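Local coordinates for protein Plm1 (Streptomyces sp. HK803, PDB 4HXY) that probably reduces the beta-keto group of a polyketide intermediate with NADPH, as the ketoreductase of the first module of phoslactomycin biosynthesis, at residues V190-G195 with I216-R221. Residues are numbered along the deposited sequence; the frame is centred on the assembly and turned at random.
Sequences VLITGG and ILLLSR. With NDP (NADPH dihydro-nicotinamide-adenine-dinucleotide phosphate), chain C.
V190 to T193 pair in parallel with I216 to L219, the first two strands of the NADPH-binding Rossmann domain of this ketoreductase, joined by helix 198-210. Three straight backbone bonds link them: L217 N to V190 O (2.8 Å), I192 N to L217 O, and L219 N to I192 O (2.9 Å). Beyond them L219 O takes two amides of the turn that starts the glycine-rich loop. G195 N lies 3.2 Å from L219 O, above the carbonyl plane; the bond from G194 N is weak.

Apolar packing lines both faces. On one, L191 CD1 touches CB of L217 and CB of L219. On the other, I192 CD1 reaches I216 CG2 and L218 CD2, both at 4.1 Å, and A204 of the helix covers I192 and L218. G195 has no side chain, and L218 CB packs on its CA at 4.0 Å.

NADPH sits at the strand ends. G194 CA meets its ribose carbon C4B, and L219 CD2 touches adenine C2A. R221 bends at chi3 (-56°), which lays its guanidinium over N7A. The backbone N and NE of R221 both bind O3X of the 2'-phosphate, and R221 NH2 bonds its O2X at 2.8 Å.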
loop_
_atom_site.group_PDB
_atom_site.type_symbol
_atom_site.label_atom_id
_atom_site.label_comp_id
_atom_site.label_asym_id
_atom_site.label_seq_id
_atom_site.Cartn_x
_atom_site.Cartn_y
_atom_site.Cartn_z
ATOM N N VAL A 190 5.434 21.246 11.762
ATOM C CA VAL A 190 4.628 20.187 11.159
ATOM C C VAL A 190 4.772 20.336 9.651
ATOM O O VAL A 190 4.467 21.400 9.102
ATOM C CB VAL A 190 3.158 20.322 11.572
ATOM C CG1 VAL A 190 2.304 19.217 10.962
ATOM C CG2 VAL A 190 3.039 20.258 13.088
ATOM N N LEU A 191 5.273 19.285 8.999
ATOM C CA LEU A 191 5.474 19.264 7.551
ATOM C C LEU A 191 4.392 18.391 6.918
ATOM O O LEU A 191 4.297 17.215 7.219
ATOM C CB LEU A 191 6.868 18.733 7.220
ATOM C CG LEU A 191 7.208 18.528 5.744
ATOM C CD1 LEU A 191 7.202 19.888 5.039
ATOM C CD2 LEU A 191 8.556 17.811 5.611
ATOM N N ILE A 192 3.598 18.975 6.033
ATOM C CA ILE A 192 2.520 18.259 5.385
ATOM C C ILE A 192 2.824 18.200 3.888
ATOM O O ILE A 192 2.726 19.205 3.184
ATOM C CB ILE A 192 1.148 18.903 5.660
ATOM C CG1 ILE A 192 0.887 19.034 7.172
ATOM C CG2 ILE A 192 0.041 18.094 4.969
ATOM C CD1 ILE A 192 -0.366 19.845 7.545
ATOM N N THR A 193 3.245 17.037 3.408
ATOM C CA THR A 193 3.540 16.903 1.979
ATOM C C THR A 193 2.202 16.720 1.272
ATOM O O THR A 193 1.262 16.159 1.831
ATOM C CB THR A 193 4.503 15.733 1.665
ATOM O OG1 THR A 193 3.782 14.501 1.813
ATOM C CG2 THR A 193 5.786 15.778 2.568
ATOM N N GLY A 194 2.090 17.223 0.040
ATOM C CA GLY A 194 0.794 17.385 -0.584
ATOM C C GLY A 194 -0.112 18.346 0.183
ATOM O O GLY A 194 -1.326 18.232 0.120
ATOM N N GLY A 195 0.494 19.281 0.907
ATOM C CA GLY A 195 -0.215 20.104 1.895
ATOM C C GLY A 195 -1.195 21.106 1.297
ATOM O O GLY A 195 -2.111 21.529 1.974
ATOM N N ILE A 216 3.517 25.480 10.557
ATOM C CA ILE A 216 2.895 24.528 9.646
ATOM C C ILE A 216 3.437 24.787 8.246
ATOM O O ILE A 216 3.321 25.899 7.725
ATOM C CB ILE A 216 1.364 24.634 9.687
ATOM C CG1 ILE A 216 0.862 24.339 11.094
ATOM C CG2 ILE A 216 0.723 23.654 8.684
ATOM C CD1 ILE A 216 -0.585 24.722 11.320
ATOM N N LEU A 217 4.087 23.783 7.673
ATOM C CA LEU A 217 4.677 23.887 6.340
ATOM C C LEU A 217 3.918 22.971 5.381
ATOM O O LEU A 217 3.815 21.755 5.611
ATOM C CB LEU A 217 6.144 23.501 6.370
ATOM C CG LEU A 217 7.132 24.380 7.158
ATOM C CD1 LEU A 217 8.525 24.075 6.673
ATOM C CD2 LEU A 217 6.844 25.855 6.971
ATOM N N LEU A 218 3.393 23.572 4.314
ATOM C CA LEU A 218 2.631 22.853 3.298
ATOM C C LEU A 218 3.557 22.686 2.105
ATOM O O LEU A 218 4.017 23.675 1.515
ATOM C CB LEU A 218 1.392 23.621 2.890
ATOM C CG LEU A 218 0.429 24.072 3.977
ATOM C CD1 LEU A 218 -0.725 24.778 3.304
ATOM C CD2 LEU A 218 -0.072 22.914 4.865
ATOM N N LEU A 219 3.882 21.446 1.779
ATOM C CA LEU A 219 4.863 21.162 0.716
ATOM C C LEU A 219 4.188 20.516 -0.488
ATOM O O LEU A 219 3.443 19.544 -0.353
ATOM C CB LEU A 219 5.951 20.234 1.261
ATOM C CG LEU A 219 7.117 19.867 0.340
ATOM C CD1 LEU A 219 8.379 19.575 1.145
ATOM C CD2 LEU A 219 6.743 18.650 -0.506
ATOM N N SER A 220 4.473 21.054 -1.671
ATOM C CA SER A 220 3.931 20.512 -2.929
ATOM C C SER A 220 4.788 21.092 -4.032
ATOM O O SER A 220 5.566 22.004 -3.778
ATOM C CB SER A 220 2.474 20.853 -3.104
ATOM O OG SER A 220 2.265 22.250 -3.315
ATOM N N ARG A 221 4.701 20.557 -5.246
ATOM C CA ARG A 221 5.504 21.129 -6.329
ATOM C C ARG A 221 5.067 22.556 -6.653
ATOM O O ARG A 221 5.895 23.386 -7.027
ATOM C CB ARG A 221 5.440 20.267 -7.570
ATOM C CG ARG A 221 6.122 18.928 -7.391
ATOM C CD ARG A 221 5.688 17.900 -8.414
ATOM N NE ARG A 221 4.255 17.685 -8.441
ATOM C CZ ARG A 221 3.658 16.837 -9.278
ATOM N NH1 ARG A 221 4.388 16.118 -10.127
ATOM N NH2 ARG A 221 2.345 16.715 -9.283
HETATM P PA NDP C . -4.656 15.838 -4.249
HETATM O O1A NDP C . -5.624 16.940 -3.977
HETATM O O2A NDP C . -4.267 15.564 -5.670
HETATM O O5B NDP C . -3.324 16.094 -3.406
HETATM C C5B NDP C . -2.113 15.472 -3.781
HETATM C C4B NDP C . -0.988 16.415 -3.472
HETATM O O4B NDP C . 0.254 15.815 -3.780
HETATM C C3B NDP C . -1.037 17.686 -4.287
HETATM O O3B NDP C . -0.876 18.791 -3.376
HETATM C C2B NDP C . 0.139 17.599 -5.233
HETATM O O2B NDP C . 0.525 18.938 -5.462
HETATM C C1B NDP C . 1.099 16.768 -4.388
HETATM N N9A NDP C . 2.197 16.122 -5.096
HETATM C C8A NDP C . 2.130 15.217 -6.133
HETATM N N7A NDP C . 3.386 14.887 -6.506
HETATM C C5A NDP C . 4.266 15.557 -5.693
HETATM C C6A NDP C . 5.647 15.598 -5.603
HETATM N N6A NDP C . 6.470 14.906 -6.385
HETATM N N1A NDP C . 6.214 16.423 -4.648
HETATM C C2A NDP C . 5.421 17.160 -3.777
HETATM N N3A NDP C . 4.052 17.133 -3.859
HETATM C C4A NDP C . 3.502 16.328 -4.807
HETATM O O3 NDP C . -5.191 14.440 -3.654
HETATM P PN NDP C . -5.901 14.171 -2.263
HETATM O O1N NDP C . -7.198 13.527 -2.573
HETATM O O2N NDP C . -5.882 15.323 -1.340
HETATM O O5D NDP C . -5.056 12.953 -1.664
HETATM C C5D NDP C . -3.869 13.160 -0.944
HETATM C C4D NDP C . -3.349 11.809 -0.483
HETATM O O4D NDP C . -4.385 11.058 0.127
HETATM C C3D NDP C . -2.842 10.972 -1.634
HETATM O O3D NDP C . -1.602 10.427 -1.298
HETATM C C2D NDP C . -3.863 9.863 -1.791
HETATM O O2D NDP C . -3.314 8.669 -2.310
HETATM C C1D NDP C . -4.417 9.743 -0.386
HETATM N N1N NDP C . -5.804 9.261 -0.382
HETATM C C2N NDP C . -6.825 10.063 -0.808
HETATM C C3N NDP C . -8.127 9.586 -0.966
HETATM C C7N NDP C . -9.243 10.475 -1.354
HETATM O O7N NDP C . -10.504 9.928 -1.259
HETATM N N7N NDP C . -9.112 11.710 -1.814
HETATM C C4N NDP C . -8.468 8.257 -0.347
HETATM C C5N NDP C . -7.284 7.467 0.102
HETATM C C6N NDP C . -6.016 8.000 0.090
HETATM P P2B NDP C . 1.505 19.382 -6.647
HETATM O O1X NDP C . 1.482 20.892 -6.604
HETATM O O2X NDP C . 1.005 18.845 -7.995
HETATM O O3X NDP C . 2.853 18.830 -6.427
#